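Thioredoxin family protein (Pseudomonas aeruginosa, PDB 1Z6N) is of unknown function but has a thioredoxin-type fold and a CxxC pattern at a helix start, consistent with a role in thiol-disulfide chemistry. Local coordinates at residues 30-38 with 146-155; 104-114 with 122-130. All blocks are in the same frame, centred on the assembly; numbering follows the deposited sequence.

Interaction 1. Residues 30-38 with 146-155; sequences ARFRQKLES and KAGDYLEHAI
The ring of Phe32 turns its edge to the C-terminal end of helix 139-146 and the turn after it. Lys146 O lies at that edge, near the ring plane and 3.5 Å from CZ, with the carbonyl carbon of Ala147 beside it. Gly148 N approaches the ring obliquely. Ile71 of helix 67-82 also touches Phe32. The carboxylate of Asp149 is a second flat group at the contact. Its OD1 is met by Lys35 NZ nearly along the C-O axis at 2.7 Å, in a salt bridge. The same ammonium donates to Ala147 O at 2.9 Å, from above the carbonyl plane. The lysine chain leaves with CG anti to the backbone N (chi1 174°) and stays extended to its end. This carries CD and CE past the Ala147 and Gly148 carbonyls, with CE 3.5 Å from Gly148 O. Gly148 has positive phi and closes a Schellman motif at the end of the preceding helix. Its backbone lies close to both side chains, with Phe32 CD1 4.1 Å from Gly148 CA. Deeper in, Leu36 sets CD1 against Leu151 CB at 3.6 Å, and its CD2 lies 4.3 Å from Ile155 CD1. Helices 30-38 and 151-155 run almost at right angles here, crossing at -85°. The lysine charge is thus shared between a carboxylate and a carbonyl at a helix C-terminal end, both of which probably stabilise it, while leucine and isoleucine pack on the buried side.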
loop_
_atom_site.group_PDB
_atom_site.type_symbol
_atom_site.label_atom_id
_atom_site.label_comp_id
_atom_site.label_asym_id
_atom_site.label_seq_id
_atom_site.Cartn_x
_atom_site.Cartn_y
_atom_site.Cartn_z
ATOM N N ALA A 30 -14.303 2.263 -2.527
ATOM C CA ALA A 30 -15.006 3.466 -2.061
ATOM C C ALA A 30 -15.453 3.336 -0.615
ATOM O O ALA A 30 -15.372 4.299 0.157
ATOM C CB ALA A 30 -16.202 3.755 -2.942
ATOM N N ARG A 31 -15.951 2.157 -0.256
ATOM C CA ARG A 31 -16.474 1.932 1.092
ATOM C C ARG A 31 -15.365 1.775 2.132
ATOM O O ARG A 31 -15.505 2.263 3.251
ATOM C CB ARG A 31 -17.422 0.742 1.116
ATOM C CG ARG A 31 -18.740 1.048 0.425
ATOM C CD ARG A 31 -19.738 -0.084 0.558
ATOM N NE ARG A 31 -19.212 -1.333 0.004
ATOM C CZ ARG A 31 -19.370 -1.732 -1.256
ATOM N NH1 ARG A 31 -20.019 -0.981 -2.138
ATOM N NH2 ARG A 31 -18.857 -2.897 -1.633
ATOM N N PHE A 32 -14.259 1.113 1.784
ATOM C CA PHE A 32 -13.131 1.072 2.719
ATOM C C PHE A 32 -12.612 2.488 2.939
ATOM O O PHE A 32 -12.287 2.879 4.063
ATOM C CB PHE A 32 -11.991 0.148 2.238
ATOM C CG PHE A 32 -12.337 -1.317 2.265
ATOM C CD1 PHE A 32 -12.770 -1.930 3.456
ATOM C CD2 PHE A 32 -12.221 -2.090 1.114
ATOM C CE1 PHE A 32 -13.101 -3.296 3.463
ATOM C CE2 PHE A 32 -12.543 -3.449 1.114
ATOM C CZ PHE A 32 -12.982 -4.055 2.296
ATOM N N ARG A 33 -12.541 3.261 1.858
ATOM C CA ARG A 33 -12.110 4.648 1.918
ATOM C C ARG A 33 -13.045 5.465 2.810
ATOM O O ARG A 33 -12.593 6.186 3.702
ATOM C CB ARG A 33 -12.025 5.237 0.511
ATOM C CG ARG A 33 -11.538 6.667 0.441
ATOM C CD ARG A 33 -11.780 7.295 -0.948
ATOM N NE ARG A 33 -11.202 6.557 -2.080
ATOM C CZ ARG A 33 -11.830 6.388 -3.247
ATOM N NH1 ARG A 33 -13.054 6.877 -3.426
ATOM N NH2 ARG A 33 -11.250 5.714 -4.233
ATOM N N GLN A 34 -14.348 5.323 2.593
ATOM C CA GLN A 34 -15.329 6.038 3.412
ATOM C C GLN A 34 -15.241 5.651 4.893
ATOM O O GLN A 34 -15.453 6.501 5.762
ATOM C CB GLN A 34 -16.749 5.830 2.868
ATOM C CG GLN A 34 -17.815 6.682 3.527
ATOM C CD GLN A 34 -19.162 6.448 2.900
ATOM O OE1 GLN A 34 -20.194 6.507 3.574
ATOM N NE2 GLN A 34 -19.163 6.161 1.595
ATOM N N LYS A 35 -14.954 4.379 5.172
ATOM C CA LYS A 35 -14.813 3.907 6.560
ATOM C C LYS A 35 -13.673 4.619 7.267
ATOM O O LYS A 35 -13.827 5.131 8.386
ATOM C CB LYS A 35 -14.631 2.386 6.643
ATOM C CG LYS A 35 -14.343 1.879 8.074
ATOM C CD LYS A 35 -14.408 0.366 8.140
ATOM C CE LYS A 35 -14.186 -0.147 9.557
ATOM N NZ LYS A 35 -14.765 -1.513 9.671
ATOM N N LEU A 36 -12.523 4.645 6.601
ATOM C CA LEU A 36 -11.355 5.330 7.123
ATOM C C LEU A 36 -11.637 6.824 7.257
ATOM O O LEU A 36 -11.307 7.428 8.280
ATOM C CB LEU A 36 -10.160 5.064 6.201
ATOM C CG LEU A 36 -8.750 5.112 6.768
ATOM C CD1 LEU A 36 -8.634 4.416 8.118
ATOM C CD2 LEU A 36 -7.830 4.479 5.735
ATOM N N GLU A 37 -12.295 7.401 6.254
ATOM C CA GLU A 37 -12.634 8.829 6.240
ATOM C C GLU A 37 -13.653 9.263 7.305
ATOM O O GLU A 37 -13.574 10.387 7.814
ATOM C CB GLU A 37 -13.101 9.268 4.849
ATOM C CG GLU A 37 -11.943 9.334 3.857
ATOM C CD GLU A 37 -12.348 9.681 2.439
ATOM O OE1 GLU A 37 -13.554 9.866 2.160
ATOM O OE2 GLU A 37 -11.436 9.769 1.595
ATOM N N SER A 38 -14.597 8.386 7.640
ATOM C CA SER A 38 -15.595 8.708 8.677
ATOM C C SER A 38 -15.109 8.366 10.085
ATOM O O SER A 38 -15.373 9.115 11.032
ATOM C CB SER A 38 -16.927 8.019 8.389
ATOM O OG SER A 38 -16.778 6.610 8.363
ATOM N N LYS A 146 -10.951 -8.160 6.890
ATOM C CA LYS A 146 -11.716 -8.139 5.622
ATOM C C LYS A 146 -12.868 -7.139 5.708
ATOM O O LYS A 146 -13.369 -6.648 4.688
ATOM C CB LYS A 146 -12.254 -9.529 5.265
ATOM C CG LYS A 146 -11.222 -10.521 4.742
ATOM C CD LYS A 146 -11.836 -11.918 4.589
ATOM C CE LYS A 146 -10.787 -12.986 4.303
ATOM N NZ LYS A 146 -11.401 -14.344 4.423
ATOM N N ALA A 147 -13.276 -6.842 6.939
ATOM C CA ALA A 147 -14.262 -5.812 7.224
ATOM C C ALA A 147 -13.680 -4.396 7.351
ATOM O O ALA A 147 -14.419 -3.441 7.587
ATOM C CB ALA A 147 -15.061 -6.179 8.475
ATOM N N GLY A 148 -12.359 -4.249 7.228
ATOM C CA GLY A 148 -11.744 -2.923 7.321
ATOM C C GLY A 148 -11.279 -2.429 8.688
ATOM O O GLY A 148 -10.938 -1.252 8.853
ATOM N N ASP A 149 -11.211 -3.313 9.672
ATOM C CA ASP A 149 -10.857 -2.860 11.013
ATOM C C ASP A 149 -9.358 -2.570 11.215
ATOM O O ASP A 149 -8.963 -2.065 12.266
ATOM C CB ASP A 149 -11.395 -3.826 12.078
ATOM C CG ASP A 149 -12.923 -3.875 12.115
ATOM O OD1 ASP A 149 -13.581 -2.966 11.566
ATOM O OD2 ASP A 149 -13.465 -4.829 12.708
ATOM N N TYR A 150 -8.540 -2.869 10.203
ATOM C CA TYR A 150 -7.089 -2.663 10.290
ATOM C C TYR A 150 -6.552 -1.736 9.192
ATOM O O TYR A 150 -5.371 -1.810 8.836
ATOM C CB TYR A 150 -6.352 -4.003 10.227
ATOM C CG TYR A 150 -6.542 -4.902 11.422
ATOM C CD1 TYR A 150 -7.622 -5.775 11.496
ATOM C CD2 TYR A 150 -5.611 -4.909 12.462
ATOM C CE1 TYR A 150 -7.791 -6.623 12.569
ATOM C CE2 TYR A 150 -5.769 -5.757 13.559
ATOM C CZ TYR A 150 -6.866 -6.605 13.611
ATOM O OH TYR A 150 -7.023 -7.442 14.690
ATOM N N LEU A 151 -7.404 -0.850 8.669
ATOM C CA LEU A 151 -6.952 0.112 7.660
ATOM C C LEU A 151 -5.846 1.020 8.167
ATOM O O LEU A 151 -4.855 1.236 7.469
ATOM C CB LEU A 151 -8.108 0.967 7.134
ATOM C CG LEU A 151 -9.051 0.335 6.121
ATOM C CD1 LEU A 151 -8.493 0.302 4.733
ATOM C CD2 LEU A 151 -9.454 -1.038 6.520
ATOM N N GLU A 152 -5.999 1.545 9.382
ATOM C CA GLU A 152 -4.983 2.427 9.937
ATOM C C GLU A 152 -3.623 1.708 10.055
ATOM O O GLU A 152 -2.566 2.334 9.914
ATOM C CB GLU A 152 -5.410 2.947 11.304
ATOM C CG GLU A 152 -5.472 1.871 12.363
ATOM C CD GLU A 152 -6.116 2.346 13.646
ATOM O OE1 GLU A 152 -7.184 2.999 13.577
ATOM O OE2 GLU A 152 -5.556 2.052 14.721
ATOM N N HIS A 153 -3.671 0.398 10.300
ATOM C CA HIS A 153 -2.449 -0.401 10.495
ATOM C C HIS A 153 -1.597 -0.509 9.231
ATOM O O HIS A 153 -0.357 -0.608 9.329
ATOM C CB HIS A 153 -2.781 -1.808 11.006
ATOM C CG HIS A 153 -3.556 -1.823 12.284
ATOM N ND1 HIS A 153 -4.875 -1.424 12.356
ATOM C CD2 HIS A 153 -3.209 -2.206 13.536
ATOM C CE1 HIS A 153 -5.303 -1.552 13.600
ATOM N NE2 HIS A 153 -4.313 -2.029 14.336
ATOM N N ALA A 154 -2.237 -0.498 8.059
ATOM C CA ALA A 154 -1.481 -0.517 6.811
ATOM C C ALA A 154 -0.637 0.758 6.731
ATOM O O ALA A 154 0.544 0.713 6.363
ATOM C CB ALA A 154 -2.432 -0.623 5.603
ATOM N N ILE A 155 -1.243 1.883 7.108
ATOM C CA ILE A 155 -0.551 3.167 7.133
ATOM C C ILE A 155 0.582 3.149 8.154
ATOM O O ILE A 155 1.707 3.565 7.846
ATOM C CB ILE A 155 -1.519 4.335 7.428
ATOM C CG1 ILE A 155 -2.604 4.424 6.333
ATOM C CG2 ILE A 155 -0.755 5.649 7.541
ATOM C CD1 ILE A 155 -3.757 5.389 6.679
#

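Interaction 2. Residues 104-114 with 122-130; sequences LALERIAIPLV and NLLGRFVER
Arg126 reaches back to Leu104 with its guanidinium. NH2 donates to Leu104 O at 2.9 Å, with that oxygen close to the guanidinium plane. NH1 adds a weak bond to the same oxygen. Leu104 CB lies over one face of the group, 3.5 Å from NH2, and Leu106 CD2 sits at its edge, 3.7 Å from NH1. The arginine chain is extended from CG to NE, and it and the two leucines run antiparallel alongside each other. A water that donates to Ala105 O also accepts a weak bond from NH1. Leu104 CD2 meets Leu123 CD2 as well, and Leu104 and Leu123 both touch Leu115 of strand 113-117.

The strands 113-117 and 123-128 form the antiparallel beta hairpin at one edge of the mixed sheet. Val114 and Phe127 make the hydrogen-bonded pair, with N-O distances of 2.8 Å from Val114 N to Phe127 O and 2.9 Å from Phe127 N to Val114 O. Their CB atoms touch on one face of the sheet. On the other face Leu113 and Val128, a non-hydrogen-bonded pair, lie side by side and point the same way. Further along the hairpin, a classic beta bulge sets Leu124 and Gly125 opposite the single residue Val116.

Pro112 follows a cis peptide bond, and its O accepts from Glu129 N at 2.8 Å. A cis proline before this strand is a hallmark of thioredoxin folds. Its CG lies at the edge of the Phe127 ring. Glu129, with CG anti to the backbone N (chi1 -159°), runs past Ile111 O to Ala110 CB. A second water joins Glu129 OE2 to Arg108 NH1. Pro112 touches Asp68 and Cys69 of helix 67-82, and Ile111 touches both cysteines of the CxxC pattern.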
loop_
_atom_site.group_PDB
_atom_site.type_symbol
_atom_site.label_atom_id
_atom_site.label_comp_id
_atom_site.label_asym_id
_atom_site.label_seq_id
_atom_site.Cartn_x
_atom_site.Cartn_y
_atom_site.Cartn_z
ATOM N N LEU A 104 13.943 -9.536 -5.350
ATOM C CA LEU A 104 13.522 -9.448 -3.960
ATOM C C LEU A 104 13.634 -10.776 -3.233
ATOM O O LEU A 104 13.250 -10.854 -2.063
ATOM C CB LEU A 104 12.057 -8.979 -3.888
ATOM C CG LEU A 104 11.788 -7.575 -4.447
ATOM C CD1 LEU A 104 10.283 -7.321 -4.573
ATOM C CD2 LEU A 104 12.454 -6.458 -3.613
ATOM N N ALA A 105 14.130 -11.810 -3.923
ATOM C CA ALA A 105 14.239 -13.164 -3.341
ATOM C C ALA A 105 12.901 -13.649 -2.762
ATOM O O ALA A 105 12.840 -14.184 -1.643
ATOM C CB ALA A 105 15.351 -13.221 -2.279
ATOM N N LEU A 106 11.848 -13.478 -3.557
ATOM C CA LEU A 106 10.518 -13.989 -3.196
ATOM C C LEU A 106 10.227 -15.297 -3.915
ATOM O O LEU A 106 10.644 -15.477 -5.044
ATOM C CB LEU A 106 9.451 -12.943 -3.531
ATOM C CG LEU A 106 9.511 -11.704 -2.642
ATOM C CD1 LEU A 106 8.676 -10.594 -3.254
ATOM C CD2 LEU A 106 9.039 -12.005 -1.217
ATOM N N GLU A 107 9.521 -16.210 -3.248
ATOM C CA GLU A 107 9.109 -17.476 -3.865
ATOM C C GLU A 107 7.986 -17.256 -4.888
ATOM O O GLU A 107 7.904 -17.960 -5.893
ATOM C CB GLU A 107 8.634 -18.477 -2.800
ATOM C CG GLU A 107 9.716 -19.008 -1.862
ATOM C CD GLU A 107 9.220 -20.169 -1.005
ATOM O OE1 GLU A 107 9.653 -20.284 0.164
ATOM O OE2 GLU A 107 8.395 -20.972 -1.502
ATOM N N ARG A 108 7.129 -16.280 -4.600
ATOM C CA ARG A 108 5.963 -15.918 -5.410
ATOM C C ARG A 108 5.610 -14.477 -5.055
ATOM O O ARG A 108 6.146 -13.916 -4.092
ATOM C CB ARG A 108 4.784 -16.835 -5.069
ATOM C CG ARG A 108 4.328 -16.695 -3.631
ATOM C CD ARG A 108 3.202 -17.664 -3.302
ATOM N NE ARG A 108 1.896 -17.020 -3.436
ATOM C CZ ARG A 108 1.243 -16.421 -2.439
ATOM N NH1 ARG A 108 0.064 -15.864 -2.669
ATOM N NH2 ARG A 108 1.761 -16.381 -1.214
ATOM N N ILE A 109 4.711 -13.867 -5.829
ATOM C CA ILE A 109 4.245 -12.520 -5.522
ATOM C C ILE A 109 2.862 -12.567 -4.891
ATOM O O ILE A 109 1.877 -12.864 -5.563
ATOM C CB ILE A 109 4.195 -11.618 -6.779
ATOM C CG1 ILE A 109 5.585 -11.522 -7.433
ATOM C CG2 ILE A 109 3.660 -10.244 -6.402
ATOM C CD1 ILE A 109 6.676 -10.773 -6.583
ATOM N N ALA A 110 2.799 -12.270 -3.597
ATOM C CA ALA A 110 1.534 -12.103 -2.887
ATOM C C ALA A 110 1.229 -10.617 -2.928
ATOM O O ALA A 110 2.110 -9.788 -2.657
ATOM C CB ALA A 110 1.674 -12.590 -1.447
ATOM N N ILE A 111 0.001 -10.281 -3.299
ATOM C CA ILE A 111 -0.355 -8.880 -3.485
ATOM C C ILE A 111 -1.312 -8.393 -2.382
ATOM O O ILE A 111 -2.095 -9.192 -1.844
ATOM C CB ILE A 111 -0.939 -8.602 -4.903
ATOM C CG1 ILE A 111 -2.098 -9.555 -5.200
ATOM C CG2 ILE A 111 0.181 -8.681 -5.970
ATOM C CD1 ILE A 111 -2.873 -9.200 -6.435
ATOM N N PRO A 112 -1.263 -7.091 -2.048
ATOM C CA PRO A 112 -0.367 -6.082 -2.628
ATOM C C PRO A 112 1.047 -6.214 -2.094
ATOM O O PRO A 112 1.242 -6.474 -0.900
ATOM C CB PRO A 112 -0.960 -4.768 -2.119
ATOM C CG PRO A 112 -1.622 -5.121 -0.839
ATOM C CD PRO A 112 -2.180 -6.501 -1.051
ATOM N N LEU A 113 2.016 -6.035 -2.983
ATOM C CA LEU A 113 3.408 -5.923 -2.601
ATOM C C LEU A 113 3.751 -4.441 -2.675
ATOM O O LEU A 113 3.639 -3.840 -3.745
ATOM C CB LEU A 113 4.281 -6.735 -3.570
ATOM C CG LEU A 113 5.798 -6.538 -3.465
ATOM C CD1 LEU A 113 6.295 -7.005 -2.096
ATOM C CD2 LEU A 113 6.532 -7.288 -4.595
ATOM N N VAL A 114 4.147 -3.861 -1.543
ATOM C CA VAL A 114 4.414 -2.444 -1.469
ATOM C C VAL A 114 5.886 -2.236 -1.124
ATOM O O VAL A 114 6.328 -2.587 -0.030
ATOM C CB VAL A 114 3.528 -1.751 -0.409
ATOM C CG1 VAL A 114 3.820 -0.268 -0.359
ATOM C CG2 VAL A 114 2.027 -1.975 -0.712
ATOM N N ASN A 122 16.188 4.380 -3.260
ATOM C CA ASN A 122 16.728 3.342 -2.388
ATOM C C ASN A 122 15.560 2.613 -1.755
ATOM O O ASN A 122 14.598 3.248 -1.320
ATOM C CB ASN A 122 17.603 3.913 -1.261
ATOM C CG ASN A 122 18.777 4.711 -1.769
ATOM O OD1 ASN A 122 18.970 5.853 -1.357
ATOM N ND2 ASN A 122 19.583 4.117 -2.636
ATOM N N LEU A 123 15.643 1.287 -1.724
ATOM C CA LEU A 123 14.618 0.451 -1.117
ATOM C C LEU A 123 14.772 0.419 0.401
ATOM O O LEU A 123 15.791 -0.061 0.931
ATOM C CB LEU A 123 14.703 -0.965 -1.689
ATOM C CG LEU A 123 13.731 -2.011 -1.144
ATOM C CD1 LEU A 123 12.299 -1.615 -1.435
ATOM C CD2 LEU A 123 14.041 -3.371 -1.761
ATOM N N LEU A 124 13.766 0.926 1.101
ATOM C CA LEU A 124 13.820 1.034 2.556
ATOM C C LEU A 124 13.163 -0.141 3.264
ATOM O O LEU A 124 13.521 -0.461 4.406
ATOM C CB LEU A 124 13.155 2.343 3.011
ATOM C CG LEU A 124 13.630 3.644 2.350
ATOM C CD1 LEU A 124 12.882 4.842 2.930
ATOM C CD2 LEU A 124 15.128 3.841 2.495
ATOM N N GLY A 125 12.178 -0.760 2.606
ATOM C CA GLY A 125 11.482 -1.888 3.192
ATOM C C GLY A 125 10.253 -2.240 2.390
ATOM O O GLY A 125 10.013 -1.656 1.329
ATOM N N ARG A 126 9.492 -3.201 2.912
ATOM C CA ARG A 126 8.343 -3.757 2.210
ATOM C C ARG A 126 7.162 -3.964 3.131
ATOM O O ARG A 126 7.325 -4.346 4.307
ATOM C CB ARG A 126 8.664 -5.148 1.657
ATOM C CG ARG A 126 9.968 -5.322 0.984
ATOM C CD ARG A 126 10.262 -6.802 0.936
ATOM N NE ARG A 126 11.572 -7.039 0.359
ATOM C CZ ARG A 126 11.980 -8.220 -0.088
ATOM N NH1 ARG A 126 11.176 -9.271 -0.029
ATOM N NH2 ARG A 126 13.189 -8.336 -0.605
ATOM N N PHE A 127 5.979 -3.782 2.545
ATOM C CA PHE A 127 4.704 -4.219 3.129
ATOM C C PHE A 127 4.198 -5.332 2.209
ATOM O O PHE A 127 4.194 -5.165 0.986
ATOM C CB PHE A 127 3.734 -3.039 3.191
ATOM C CG PHE A 127 2.326 -3.396 3.612
ATOM C CD1 PHE A 127 1.871 -3.123 4.909
ATOM C CD2 PHE A 127 1.441 -3.979 2.704
ATOM C CE1 PHE A 127 0.556 -3.432 5.281
ATOM C CE2 PHE A 127 0.125 -4.279 3.063
ATOM C CZ PHE A 127 -0.317 -4.013 4.356
ATOM N N VAL A 128 3.797 -6.471 2.768
ATOM C CA VAL A 128 3.447 -7.615 1.929
ATOM C C VAL A 128 2.088 -8.184 2.324
ATOM O O VAL A 128 1.945 -8.775 3.414
ATOM C CB VAL A 128 4.507 -8.758 1.982
ATOM C CG1 VAL A 128 4.148 -9.842 0.967
ATOM C CG2 VAL A 128 5.927 -8.228 1.742
ATOM N N GLU A 129 1.111 -7.979 1.434
ATOM C CA GLU A 129 -0.232 -8.553 1.529
ATOM C C GLU A 129 -1.158 -7.969 2.606
ATOM O O GLU A 129 -2.240 -7.468 2.278
ATOM C CB GLU A 129 -0.188 -10.087 1.618
ATOM C CG GLU A 129 -1.498 -10.754 1.205
ATOM C CD GLU A 129 -1.397 -12.268 1.067
ATOM O OE1 GLU A 129 -0.749 -12.903 1.918
ATOM O OE2 GLU A 129 -1.969 -12.820 0.108
ATOM N N ARG A 130 -0.742 -8.054 3.874
ATOM C CA ARG A 130 -1.581 -7.648 4.992
ATOM C C ARG A 130 -0.725 -6.992 6.068
ATOM O O ARG A 130 0.467 -7.292 6.149
ATOM C CB ARG A 130 -2.299 -8.866 5.581
ATOM C CG ARG A 130 -3.296 -9.429 4.618
ATOM C CD ARG A 130 -3.908 -10.721 5.109
ATOM N NE ARG A 130 -4.653 -11.299 3.999
ATOM C CZ ARG A 130 -4.696 -12.588 3.679
ATOM N NH1 ARG A 130 -4.046 -13.497 4.405
ATOM N NH2 ARG A 130 -5.397 -12.965 2.614
HETATM O O HOH W 1 12.618 -12.257 0.375
HETATM O O HOH W 2 -1.430 -15.402 -0.192
#

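The centres of the two contacts are about 21 Å apart, on opposite sides of the chain's centre. Both segments of interaction 2 fall between the two segments of interaction 1 in the sequence. Interaction 1 joins helix 23-39, which precedes the sheet, to the start of the C-terminal helix 151-164. Interaction 2 lies at the edge hairpin of the sheet. They meet where Ala154 CA packs 3.9 Å from Phe127 CE1. Helix 67-82, at whose start the CxxC pattern lies, touches both: Ile71 meets Phe32, and Asn72 meets Ala154 and Phe127. The C-terminal helix is thus held against both an early helix and the sheet edge of this thioredoxin-like fold.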